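Local coordinates for protein ancestral D-type dye decolorizing peroxidase (Geotrichum candidum, PDB 7ANV) that probably uses hydrogen peroxide to oxidise dyes and other substrates at a haem iron, as other dye-decolorizing peroxidases do, at residues N7-I12 against V80-S85; D101-A106 against N400-F405; S247-R252 against E472-P477; R364-G369 against V395-N400. All coordinates share one frame; numbering follows the deposited sequence.

Contact 1 (N7-I12 against V80-S85)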
# COMPACT_ATOMS: atom_id res chain seq x y z
N ASN A 7 18.65 6.64 12.41
CA ASN A 7 18.67 7.68 11.36
C ASN A 7 17.49 7.55 10.40
O ASN A 7 17.35 8.41 9.50
CB ASN A 7 20.00 7.67 10.61
CG ASN A 7 20.24 8.97 9.87
OD1 ASN A 7 20.00 10.03 10.39
ND2 ASN A 7 20.69 8.84 8.65
N ILE A 8 16.69 6.50 10.52
CA ILE A 8 15.67 6.12 9.52
C ILE A 8 14.33 6.39 10.19
O ILE A 8 14.13 5.94 11.33
CB ILE A 8 15.85 4.65 9.10
CG1 ILE A 8 17.18 4.42 8.39
CG2 ILE A 8 14.69 4.17 8.27
CD1 ILE A 8 17.61 2.95 8.35
N GLN A 9 13.45 7.08 9.52
CA GLN A 9 12.08 7.28 10.03
C GLN A 9 11.36 5.94 10.19
O GLN A 9 11.35 5.12 9.25
CB GLN A 9 11.33 8.27 9.15
CG GLN A 9 11.80 9.70 9.33
CD GLN A 9 10.75 10.67 8.83
OE1 GLN A 9 9.63 10.75 9.37
NE2 GLN A 9 11.08 11.40 7.78
N GLY A 10 10.70 5.74 11.34
CA GLY A 10 10.22 4.43 11.79
C GLY A 10 9.04 3.86 11.02
O GLY A 10 8.73 2.68 11.24
N ASP A 11 8.35 4.61 10.18
CA ASP A 11 7.29 3.95 9.36
C ASP A 11 7.91 3.13 8.23
O ASP A 11 7.23 2.24 7.70
CB ASP A 11 6.31 4.94 8.74
CG ASP A 11 4.94 4.32 8.51
OD1 ASP A 11 4.51 3.49 9.36
OD2 ASP A 11 4.30 4.76 7.54
N ILE A 12 9.17 3.42 7.86
CA ILE A 12 9.82 2.81 6.68
C ILE A 12 10.21 1.37 7.02
O ILE A 12 9.67 0.41 6.41
CB ILE A 12 11.02 3.65 6.19
CG1 ILE A 12 10.63 5.09 5.83
CG2 ILE A 12 11.70 2.95 5.02
CD1 ILE A 12 11.79 6.04 5.72
N VAL A 80 5.42 9.40 15.12
CA VAL A 80 5.36 10.62 14.25
C VAL A 80 6.39 10.48 13.15
O VAL A 80 7.55 10.26 13.46
CB VAL A 80 5.61 11.93 15.03
CG1 VAL A 80 5.45 13.14 14.10
CG2 VAL A 80 4.68 12.01 16.21
N ASN A 81 5.96 10.65 11.89
CA ASN A 81 6.90 10.76 10.76
C ASN A 81 6.45 11.96 9.92
O ASN A 81 5.31 12.46 10.06
CB ASN A 81 6.92 9.50 9.88
CG ASN A 81 7.80 8.35 10.32
OD1 ASN A 81 8.08 7.45 9.52
ND2 ASN A 81 8.29 8.35 11.54
N ILE A 82 7.34 12.41 9.04
CA ILE A 82 7.06 13.54 8.14
C ILE A 82 7.67 13.25 6.77
O ILE A 82 8.79 12.73 6.68
CB ILE A 82 7.57 14.86 8.74
CG1 ILE A 82 7.06 16.05 7.92
CG2 ILE A 82 9.10 14.86 8.92
CD1 ILE A 82 7.27 17.39 8.57
N ALA A 83 6.96 13.70 5.73
CA ALA A 83 7.40 13.49 4.34
C ALA A 83 7.01 14.73 3.54
O ALA A 83 6.02 15.39 3.87
CB ALA A 83 6.84 12.22 3.75
N PHE A 84 7.74 14.96 2.47
CA PHE A 84 7.66 16.18 1.64
C PHE A 84 7.37 15.78 0.21
O PHE A 84 8.01 14.86 -0.32
CB PHE A 84 8.97 16.97 1.74
CG PHE A 84 9.20 17.52 3.11
CD1 PHE A 84 8.67 18.72 3.49
CD2 PHE A 84 9.94 16.79 4.04
CE1 PHE A 84 8.85 19.21 4.77
CE2 PHE A 84 10.07 17.26 5.34
CZ PHE A 84 9.57 18.48 5.68
N SER A 85 6.50 16.53 -0.46
CA SER A 85 6.29 16.41 -1.93
C SER A 85 7.38 17.22 -2.63
O SER A 85 8.00 18.12 -1.99
CB SER A 85 4.90 16.91 -2.28
OG SER A 85 4.87 18.32 -2.08
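Q9 and I82 meet through two hydrogen bonds, the Q9 side-chain amide lying against the backbone of strand 78-84. OE1 of Q9 accepts from I82 N at 2.8 Å on a lone pair in its carbonyl plane, and Q9 NE2 donates to I82 O at 2.9 Å, that oxygen lying close to the amide plane. Q9 NE2 also donates to P477 O. Both bonds to I82 are nearly straight and together fix the rotation of the amide. The chain reaches the strand because CG stands opposite the carbonyl carbon (chi1 -73°) and runs on extended. An alanine here would probably leave I82 N and I82 O without these mates and open a gap beside N81. N81 slides past Q9 in the opposite direction; its OD1 takes D11 N at 2.9 Å, tilted from the carbonyl plane, while its ND2 donates to V80 O at 2.8 Å.

Towards D11 and I12 the contact thins rather than opening to solvent, since every touching residue is buried. Of the D11 side chain, CB alone comes close to N81, and the carboxylate turns off to Y397 OH and L16 N. An irregular N-terminal segment is thus tied to an outermost strand of the first antiparallel sheet in the DyP alpha+beta fold.

Contact 2 (D101-A106 against N400-F405)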
# COMPACT_ATOMS: atom_id res chain seq x y z
N ASP A 101 12.96 10.41 -9.74
CA ASP A 101 12.92 10.52 -11.23
C ASP A 101 11.59 11.20 -11.50
O ASP A 101 11.09 11.89 -10.53
CB ASP A 101 13.19 9.19 -11.96
CG ASP A 101 13.67 9.35 -13.39
OD1 ASP A 101 13.33 10.40 -14.00
OD2 ASP A 101 14.42 8.45 -13.91
N THR A 102 11.15 11.13 -12.75
CA THR A 102 10.01 11.93 -13.25
C THR A 102 8.89 11.73 -12.23
O THR A 102 8.20 12.70 -11.98
CB THR A 102 9.68 11.61 -14.72
OG1 THR A 102 10.89 11.99 -15.38
CG2 THR A 102 8.50 12.38 -15.27
N ALA A 103 8.70 10.54 -11.63
CA ALA A 103 7.42 10.32 -10.92
C ALA A 103 7.30 11.30 -9.75
O ALA A 103 6.27 11.95 -9.62
CB ALA A 103 7.24 8.90 -10.46
N PHE A 104 8.28 11.34 -8.86
CA PHE A 104 8.23 12.20 -7.67
C PHE A 104 8.15 13.67 -8.13
O PHE A 104 7.37 14.46 -7.59
CB PHE A 104 9.46 11.98 -6.80
CG PHE A 104 9.58 12.94 -5.66
CD1 PHE A 104 8.81 12.83 -4.51
CD2 PHE A 104 10.50 13.98 -5.73
CE1 PHE A 104 8.95 13.71 -3.46
CE2 PHE A 104 10.65 14.86 -4.67
CZ PHE A 104 9.87 14.74 -3.54
N LYS A 105 8.98 14.02 -9.12
CA LYS A 105 9.08 15.44 -9.55
C LYS A 105 7.75 15.89 -10.16
O LYS A 105 7.35 17.03 -9.95
CB LYS A 105 10.25 15.65 -10.51
CG LYS A 105 11.61 15.51 -9.83
CD LYS A 105 12.79 15.49 -10.81
CE LYS A 105 14.13 15.35 -10.10
NZ LYS A 105 15.04 14.41 -10.82
N ALA A 106 7.07 15.01 -10.89
CA ALA A 106 5.86 15.37 -11.66
C ALA A 106 4.62 15.42 -10.74
O ALA A 106 3.68 16.20 -11.07
CB ALA A 106 5.68 14.42 -12.82
N ASN A 400 12.54 3.82 -5.28
CA ASN A 400 12.31 4.18 -6.69
C ASN A 400 10.83 3.98 -7.02
O ASN A 400 10.39 2.82 -7.17
CB ASN A 400 13.24 3.30 -7.51
CG ASN A 400 13.36 3.76 -8.93
OD1 ASN A 400 12.36 3.81 -9.65
ND2 ASN A 400 14.59 4.08 -9.33
N ILE A 401 10.09 5.08 -7.15
CA ILE A 401 8.61 4.98 -7.35
C ILE A 401 8.34 4.26 -8.68
O ILE A 401 7.41 3.43 -8.75
CB ILE A 401 7.96 6.38 -7.27
CG1 ILE A 401 8.03 6.97 -5.86
CG2 ILE A 401 6.51 6.31 -7.74
CD1 ILE A 401 7.46 8.32 -5.78
N GLU A 402 9.18 4.52 -9.69
CA GLU A 402 9.01 3.91 -11.04
C GLU A 402 9.14 2.40 -10.97
O GLU A 402 8.46 1.70 -11.70
CB GLU A 402 10.07 4.47 -11.99
CG GLU A 402 9.70 5.88 -12.39
CD GLU A 402 10.19 7.07 -11.58
OE1 GLU A 402 10.19 8.20 -12.17
OE2 GLU A 402 10.56 6.89 -10.39
N ASN A 403 10.00 1.91 -10.10
CA ASN A 403 10.30 0.47 -10.02
C ASN A 403 9.28 -0.26 -9.14
O ASN A 403 9.11 -1.48 -9.34
CB ASN A 403 11.69 0.21 -9.45
CG ASN A 403 12.80 0.53 -10.42
OD1 ASN A 403 12.54 0.73 -11.60
ND2 ASN A 403 14.03 0.58 -9.94
N GLY A 404 8.72 0.44 -8.16
CA GLY A 404 7.79 -0.11 -7.15
C GLY A 404 6.35 0.16 -7.48
O GLY A 404 5.83 -0.45 -8.45
N PHE A 405 5.71 1.03 -6.70
CA PHE A 405 4.27 1.34 -6.84
C PHE A 405 3.87 1.46 -8.32
O PHE A 405 2.89 0.84 -8.74
CB PHE A 405 3.90 2.62 -6.11
CG PHE A 405 2.51 3.07 -6.43
CD1 PHE A 405 1.41 2.39 -5.94
CD2 PHE A 405 2.29 4.13 -7.28
CE1 PHE A 405 0.13 2.80 -6.25
CE2 PHE A 405 1.00 4.55 -7.56
CZ PHE A 405 -0.08 3.86 -7.08
O HOH W 1 10.32 9.31 -8.81
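I401 and E402 are the residues of 400-405 that meet the start of helix 102-106. N400, just before them, accepts the backbone N-H of G404 through its own O at 3.1 Å, which helps curl the segment into a turn. I401 brings the apolar share: its CG2 lies 3.8 Å from A103 CB, and its CD1 approaches F104 CB more loosely. F248 of strand 247-256 and Y473 of strand 466-476 border the same isoleucine.

E402 follows with the polar share. Bent at chi2 (90°), its chain swings the carboxylate in front of the helix start, between the CB atoms of D101 and A103. OE1 accepts A103 N at 2.8 Å, the donor standing well above the carboxylate plane. T102 N is also near OE1, but at a poor angle, and donates to D101 OD1 at 2.6 Å instead. OE2 takes a bond from water 1 at 2.9 Å, and that water accepts from D101 N and F104 N. A glutamine in its place, uncharged and with an NH2 where one oxygen was, would probably leave either A103 N or the water facing a donor and the helix start without its negative mate. Further along, F405, which opens helix 405-413, belongs to the haem pocket.

D101 OD1 and E402 OE1 lie 4.2 Å apart, two like charges that would be expected to disfavour each other. Against this, E402 gathers backbone N-H groups of the first helical turn, directly and through water, so its negative charge is probably eased by the helix's N-terminal end.

Contact 3 (S247-R252 against E472-P477)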
# COMPACT_ATOMS: atom_id res chain seq x y z
N SER A 247 13.20 7.44 2.08
CA SER A 247 12.40 6.53 1.23
C SER A 247 11.26 7.35 0.63
O SER A 247 10.73 8.31 1.31
CB SER A 247 11.92 5.34 2.00
OG SER A 247 11.30 4.40 1.14
N PHE A 248 10.81 6.98 -0.57
CA PHE A 248 9.62 7.61 -1.19
C PHE A 248 8.35 6.95 -0.64
O PHE A 248 8.24 5.70 -0.61
CB PHE A 248 9.69 7.51 -2.71
CG PHE A 248 10.81 8.33 -3.27
CD1 PHE A 248 10.60 9.67 -3.52
CD2 PHE A 248 12.04 7.76 -3.56
CE1 PHE A 248 11.64 10.47 -4.00
CE2 PHE A 248 13.07 8.55 -4.04
CZ PHE A 248 12.85 9.89 -4.31
N LEU A 249 7.46 7.81 -0.16
CA LEU A 249 6.16 7.47 0.42
C LEU A 249 5.11 7.72 -0.65
O LEU A 249 4.84 8.87 -0.96
CB LEU A 249 5.94 8.38 1.63
CG LEU A 249 4.79 8.05 2.59
CD1 LEU A 249 4.90 8.88 3.85
CD2 LEU A 249 3.41 8.20 1.98
N VAL A 250 4.47 6.68 -1.13
CA VAL A 250 3.29 6.78 -2.01
C VAL A 250 2.04 6.74 -1.13
O VAL A 250 1.85 5.73 -0.44
CB VAL A 250 3.25 5.66 -3.05
CG1 VAL A 250 1.94 5.71 -3.82
CG2 VAL A 250 4.48 5.69 -3.97
N PHE A 251 1.20 7.76 -1.24
CA PHE A 251 -0.11 7.80 -0.58
C PHE A 251 -1.22 7.70 -1.63
O PHE A 251 -1.23 8.49 -2.55
CB PHE A 251 -0.23 9.05 0.30
CG PHE A 251 -1.50 9.05 1.12
CD1 PHE A 251 -2.69 9.49 0.57
CD2 PHE A 251 -1.49 8.63 2.46
CE1 PHE A 251 -3.87 9.45 1.31
CE2 PHE A 251 -2.67 8.58 3.19
CZ PHE A 251 -3.85 9.00 2.62
N ARG A 252 -2.17 6.79 -1.43
CA ARG A 252 -3.40 6.72 -2.22
C ARG A 252 -4.60 6.52 -1.29
O ARG A 252 -4.60 5.58 -0.50
CB ARG A 252 -3.38 5.55 -3.20
CG ARG A 252 -2.20 5.52 -4.14
CD ARG A 252 -2.48 6.24 -5.42
NE ARG A 252 -3.36 5.48 -6.29
CZ ARG A 252 -4.05 5.96 -7.33
NH1 ARG A 252 -4.11 7.26 -7.59
NH2 ARG A 252 -4.71 5.11 -8.11
N GLU A 472 -0.66 11.55 -3.29
CA GLU A 472 0.56 12.26 -3.70
C GLU A 472 1.78 11.37 -3.47
O GLU A 472 1.72 10.37 -2.70
CB GLU A 472 0.59 13.61 -2.97
CG GLU A 472 1.75 14.48 -3.40
CD GLU A 472 1.82 14.76 -4.91
OE1 GLU A 472 1.38 15.87 -5.31
OE2 GLU A 472 2.31 13.90 -5.68
N TYR A 473 2.86 11.72 -4.15
CA TYR A 473 4.19 11.11 -4.00
C TYR A 473 5.07 12.00 -3.13
O TYR A 473 5.20 13.19 -3.38
CB TYR A 473 4.83 10.96 -5.39
CG TYR A 473 4.08 10.04 -6.31
CD1 TYR A 473 3.36 8.95 -5.85
CD2 TYR A 473 4.12 10.25 -7.67
CE1 TYR A 473 2.72 8.08 -6.71
CE2 TYR A 473 3.49 9.38 -8.56
CZ TYR A 473 2.77 8.32 -8.09
OH TYR A 473 2.10 7.50 -8.96
N PHE A 474 5.58 11.42 -2.04
CA PHE A 474 6.35 12.16 -1.03
C PHE A 474 7.70 11.47 -0.85
O PHE A 474 7.90 10.34 -1.30
CB PHE A 474 5.62 12.22 0.32
CG PHE A 474 4.23 12.78 0.32
CD1 PHE A 474 3.12 11.97 0.16
CD2 PHE A 474 4.03 14.13 0.55
CE1 PHE A 474 1.85 12.52 0.19
CE2 PHE A 474 2.77 14.69 0.60
CZ PHE A 474 1.68 13.87 0.40
N PHE A 475 8.57 12.18 -0.13
CA PHE A 475 9.89 11.71 0.32
C PHE A 475 10.02 11.91 1.84
O PHE A 475 9.88 13.04 2.32
CB PHE A 475 11.00 12.42 -0.42
CG PHE A 475 12.36 11.90 -0.06
CD1 PHE A 475 12.77 10.65 -0.47
CD2 PHE A 475 13.24 12.68 0.69
CE1 PHE A 475 14.02 10.17 -0.13
CE2 PHE A 475 14.50 12.20 1.00
CZ PHE A 475 14.87 10.96 0.62
N SER A 476 10.26 10.80 2.55
CA SER A 476 10.50 10.73 4.02
C SER A 476 11.99 10.82 4.23
O SER A 476 12.67 9.82 3.99
CB SER A 476 10.01 9.47 4.61
OG SER A 476 8.60 9.41 4.58
N PRO A 477 12.55 11.98 4.63
CA PRO A 477 13.99 12.07 4.78
C PRO A 477 14.51 11.35 6.03
O PRO A 477 13.76 11.04 6.93
CB PRO A 477 14.28 13.57 4.93
CG PRO A 477 13.02 14.23 4.47
CD PRO A 477 11.91 13.28 4.86
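S247 and S476 form the first of three hydrogen-bonded pairs in this antiparallel junction, S476 N reaching S247 O at 2.8 Å and S247 N returning to S476 O. L249 and F474 are linked in the same two-way fashion, with L249 N to F474 O also 2.8 Å. At the far end F251 N meets E472 O almost straight on at 3.0 Å, while the return bond from E472 N is weak. F248 CA adds a CA-H...O contact to F474 O at 3.2 Å.

The aromatic contact lies on the face carrying F248, V250, Y473 and F475. F475 directs its edge at the F248 ring in an edge-to-face pair, planes 54° apart and centroids 5.0 Å apart, with CD1 poised over the centre of the F248 ring. F475 CG lies opposite its backbone N (chi1 -176°), which carries the ring out beside S247 O.

Apolar packing fills in the rest. V250 CG1 comes in at the edge of the Y473 ring, at 3.8 Å from CE1. On the other face L249 and F474 run side by side, and F251 CB rests at the edge of the F474 ring.

Strand 391-398 flanks 247-252 on its other side, and A83 of strand 78-84 touches L249, F474 and S476. F405 and Q406 of helix 405-413 cover Y473, and F104 of helix 102-106 meets the F248 ring edge-to-face.

Contact 4 (R364-G369 against V395-N400). With HEM (protoporphyrin IX containing Fe), chain B; OXY (oxygen molecule), chain K.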
# COMPACT_ATOMS: atom_id res chain seq x y z
N ARG A 364 9.94 -4.69 -5.26
CA ARG A 364 9.31 -4.91 -3.95
C ARG A 364 9.01 -3.57 -3.27
O ARG A 364 9.79 -2.63 -3.44
CB ARG A 364 10.19 -5.80 -3.07
CG ARG A 364 10.47 -7.18 -3.67
CD ARG A 364 9.20 -7.95 -3.95
NE ARG A 364 8.38 -8.18 -2.78
CZ ARG A 364 8.58 -9.15 -1.89
NH1 ARG A 364 9.60 -9.99 -2.02
NH2 ARG A 364 7.80 -9.25 -0.83
N ILE A 365 7.90 -3.54 -2.55
CA ILE A 365 7.48 -2.37 -1.74
C ILE A 365 7.19 -2.81 -0.31
O ILE A 365 6.86 -3.99 -0.06
CB ILE A 365 6.26 -1.68 -2.38
CG1 ILE A 365 5.04 -2.58 -2.44
CG2 ILE A 365 6.67 -1.13 -3.75
CD1 ILE A 365 3.78 -1.89 -2.88
N ILE A 366 7.34 -1.87 0.61
CA ILE A 366 6.86 -2.01 2.01
C ILE A 366 5.53 -1.28 2.15
O ILE A 366 5.47 -0.09 1.79
CB ILE A 366 7.93 -1.47 2.96
CG1 ILE A 366 9.09 -2.45 3.03
CG2 ILE A 366 7.34 -1.18 4.33
CD1 ILE A 366 10.19 -1.99 3.93
N ARG A 367 4.52 -1.96 2.62
CA ARG A 367 3.15 -1.42 2.75
C ARG A 367 2.87 -1.06 4.21
O ARG A 367 3.20 -1.84 5.10
CB ARG A 367 2.10 -2.41 2.25
CG ARG A 367 2.26 -2.67 0.75
CD ARG A 367 1.39 -3.77 0.20
NE ARG A 367 1.72 -5.02 0.87
CZ ARG A 367 0.92 -5.76 1.59
NH1 ARG A 367 -0.36 -5.45 1.76
NH2 ARG A 367 1.39 -6.83 2.18
N ARG A 368 2.33 0.14 4.42
CA ARG A 368 2.06 0.64 5.80
C ARG A 368 0.71 1.31 5.85
O ARG A 368 0.57 2.31 6.65
CB ARG A 368 3.13 1.62 6.29
CG ARG A 368 4.53 1.03 6.36
CD ARG A 368 4.74 0.00 7.44
NE ARG A 368 6.15 -0.34 7.44
CZ ARG A 368 6.64 -1.53 7.70
NH1 ARG A 368 5.85 -2.55 7.91
NH2 ARG A 368 7.94 -1.72 7.62
N GLY A 369 -0.24 0.80 5.09
CA GLY A 369 -1.55 1.48 5.00
C GLY A 369 -2.39 1.23 6.24
O GLY A 369 -1.95 0.54 7.21
N VAL A 395 -0.42 3.16 1.77
CA VAL A 395 0.92 3.78 1.87
C VAL A 395 1.94 2.73 1.49
O VAL A 395 1.89 1.63 2.07
CB VAL A 395 1.18 4.38 3.27
CG1 VAL A 395 2.64 4.79 3.51
CG2 VAL A 395 0.27 5.56 3.54
N CYS A 396 2.89 3.06 0.64
CA CYS A 396 4.01 2.15 0.44
C CYS A 396 5.29 2.96 0.34
O CYS A 396 5.24 4.14 -0.05
CB CYS A 396 3.75 1.19 -0.70
SG CYS A 396 3.87 1.91 -2.36
N TYR A 397 6.37 2.29 0.69
CA TYR A 397 7.75 2.84 0.67
C TYR A 397 8.60 2.06 -0.33
O TYR A 397 8.49 0.83 -0.44
CB TYR A 397 8.36 2.80 2.07
CG TYR A 397 7.64 3.67 3.06
CD1 TYR A 397 7.90 5.03 3.10
CD2 TYR A 397 6.66 3.15 3.91
CE1 TYR A 397 7.30 5.86 4.04
CE2 TYR A 397 6.00 4.00 4.80
CZ TYR A 397 6.33 5.34 4.87
OH TYR A 397 5.70 6.18 5.74
N GLN A 398 9.52 2.78 -0.96
CA GLN A 398 10.47 2.26 -1.97
C GLN A 398 11.50 3.34 -2.22
O GLN A 398 11.20 4.53 -2.05
CB GLN A 398 9.76 1.87 -3.28
CG GLN A 398 9.01 2.99 -3.99
CD GLN A 398 7.53 3.04 -3.68
OE1 GLN A 398 6.73 2.30 -4.25
NE2 GLN A 398 7.15 3.89 -2.75
N SER A 399 12.65 2.95 -2.72
CA SER A 399 13.69 3.92 -3.11
C SER A 399 13.37 4.50 -4.49
O SER A 399 13.97 5.50 -4.82
CB SER A 399 15.04 3.30 -3.14
OG SER A 399 15.09 2.21 -4.07
N ASN A 400 12.54 3.82 -5.28
CA ASN A 400 12.31 4.18 -6.69
C ASN A 400 10.83 3.98 -7.02
O ASN A 400 10.39 2.82 -7.17
CB ASN A 400 13.24 3.30 -7.51
CG ASN A 400 13.36 3.76 -8.93
OD1 ASN A 400 12.36 3.81 -9.65
ND2 ASN A 400 14.59 4.08 -9.33
CHA HEM B . -1.25 -7.74 -0.58
CHB HEM B . -5.74 -5.93 -0.33
CHC HEM B . -4.26 -2.02 -2.90
CHD HEM B . 0.09 -4.09 -3.44
C1A HEM B . -2.60 -7.56 -0.29
C2A HEM B . -3.38 -8.46 0.48
C3A HEM B . -4.65 -7.97 0.54
C4A HEM B . -4.64 -6.74 -0.17
CMA HEM B . -5.84 -8.58 1.26
CAA HEM B . -2.92 -9.79 1.06
CBA HEM B . -2.12 -9.70 2.35
CGA HEM B . -0.65 -9.91 2.18
O1A HEM B . -0.13 -10.73 1.40
O2A HEM B . 0.08 -9.26 2.86
C1B HEM B . -5.71 -4.70 -1.02
C2B HEM B . -6.83 -3.82 -1.11
C3B HEM B . -6.44 -2.71 -1.80
C4B HEM B . -5.00 -2.93 -2.14
CMB HEM B . -8.21 -4.05 -0.55
CAB HEM B . -7.17 -1.47 -2.15
CBB HEM B . -8.26 -1.00 -1.49
C1C HEM B . -2.94 -2.25 -3.30
C2C HEM B . -2.17 -1.43 -4.14
C3C HEM B . -0.95 -2.05 -4.31
C4C HEM B . -0.98 -3.25 -3.55
CMC HEM B . -2.64 -0.10 -4.74
CAC HEM B . 0.22 -1.66 -5.10
CBC HEM B . 0.15 -0.85 -6.14
C1D HEM B . 0.06 -5.23 -2.63
C2D HEM B . 1.27 -6.04 -2.47
C3D HEM B . 0.88 -7.07 -1.68
C4D HEM B . -0.55 -6.86 -1.38
CMD HEM B . 2.68 -5.84 -3.02
CAD HEM B . 1.75 -8.21 -1.20
CBD HEM B . 1.89 -9.34 -2.23
CGD HEM B . 2.87 -10.39 -1.77
O1D HEM B . 2.49 -11.58 -1.88
O2D HEM B . 4.01 -10.08 -1.35
NA HEM B . -3.38 -6.49 -0.68
NB HEM B . -4.66 -4.13 -1.62
NC HEM B . -2.22 -3.38 -2.98
ND HEM B . -1.02 -5.76 -2.01
FE HEM B . -2.80 -5.02 -1.86
O1 OXY K . -2.20 -3.78 -0.10
O2 OXY K . -2.05 -2.77 0.67
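R367 pairs with C396 across two antiparallel strands, yet its guanidinium leaves the sheet and lies with one face over a pyrrole ring of the haem. Its chain runs straight as far as CD and bends there (chi3 -60°), bringing CZ to 3.5 Å from haem C4D. NH2 donates to the propionate oxygen O2A at 2.8 Å. At the guanidinium edge NH1 offers a weak bond to O1 of the oxygen molecule, whose O1 sits 2.2 Å from the iron. D199 forms a salt bridge with NH1 and S202 O accepts from NH2, so the group is gripped on several sides.

Behind it the strands are joined by backbone bonds: I366 N to Y397 O and Y397 N to I366 O, the latter at 2.8 Å, then R368 N to V395 O. I365 CD1 packs on C396 CB at 3.8 Å, and I365 CG2 lies against Q398 OE1, an oxygen that accepts from F405 N.

Y397 lies on the face opposite R367, and the R368 side chain crosses it at about a right angle, setting its CG at the ring edge, 3.7 Å from CE2. The R368 guanidinium rests a face on I366 CG2 while NE is held by D11 O.

An arginine from the sheet that donates to the iron-bound ligand and is held by an aspartate is consistent with the distal haem pocket of dye-decolorizing peroxidases, where such residues are thought to assist peroxide activation.

In the fold
Contacts 3 and 4 join neighbouring strands of one four-stranded antiparallel sheet, meeting where strands 247-256 and 391-398 lie side by side, and both are buried; contact 4 is the nearer to the chain's centre and reaches the haem. Contact 1 ties an N-terminal loop to an edge strand of the other sheet and is buried too, but it relies on side-chain amides gripping backbone instead of strand pairing. It approaches contact 3 through F84 O and F475 N and contact 4 through D11. Contact 2 is the partly exposed one, where a carboxylate and a water meet a helix start; it continues from contact 4 through the shared N400 and packs on contact 3 through F104 and I401.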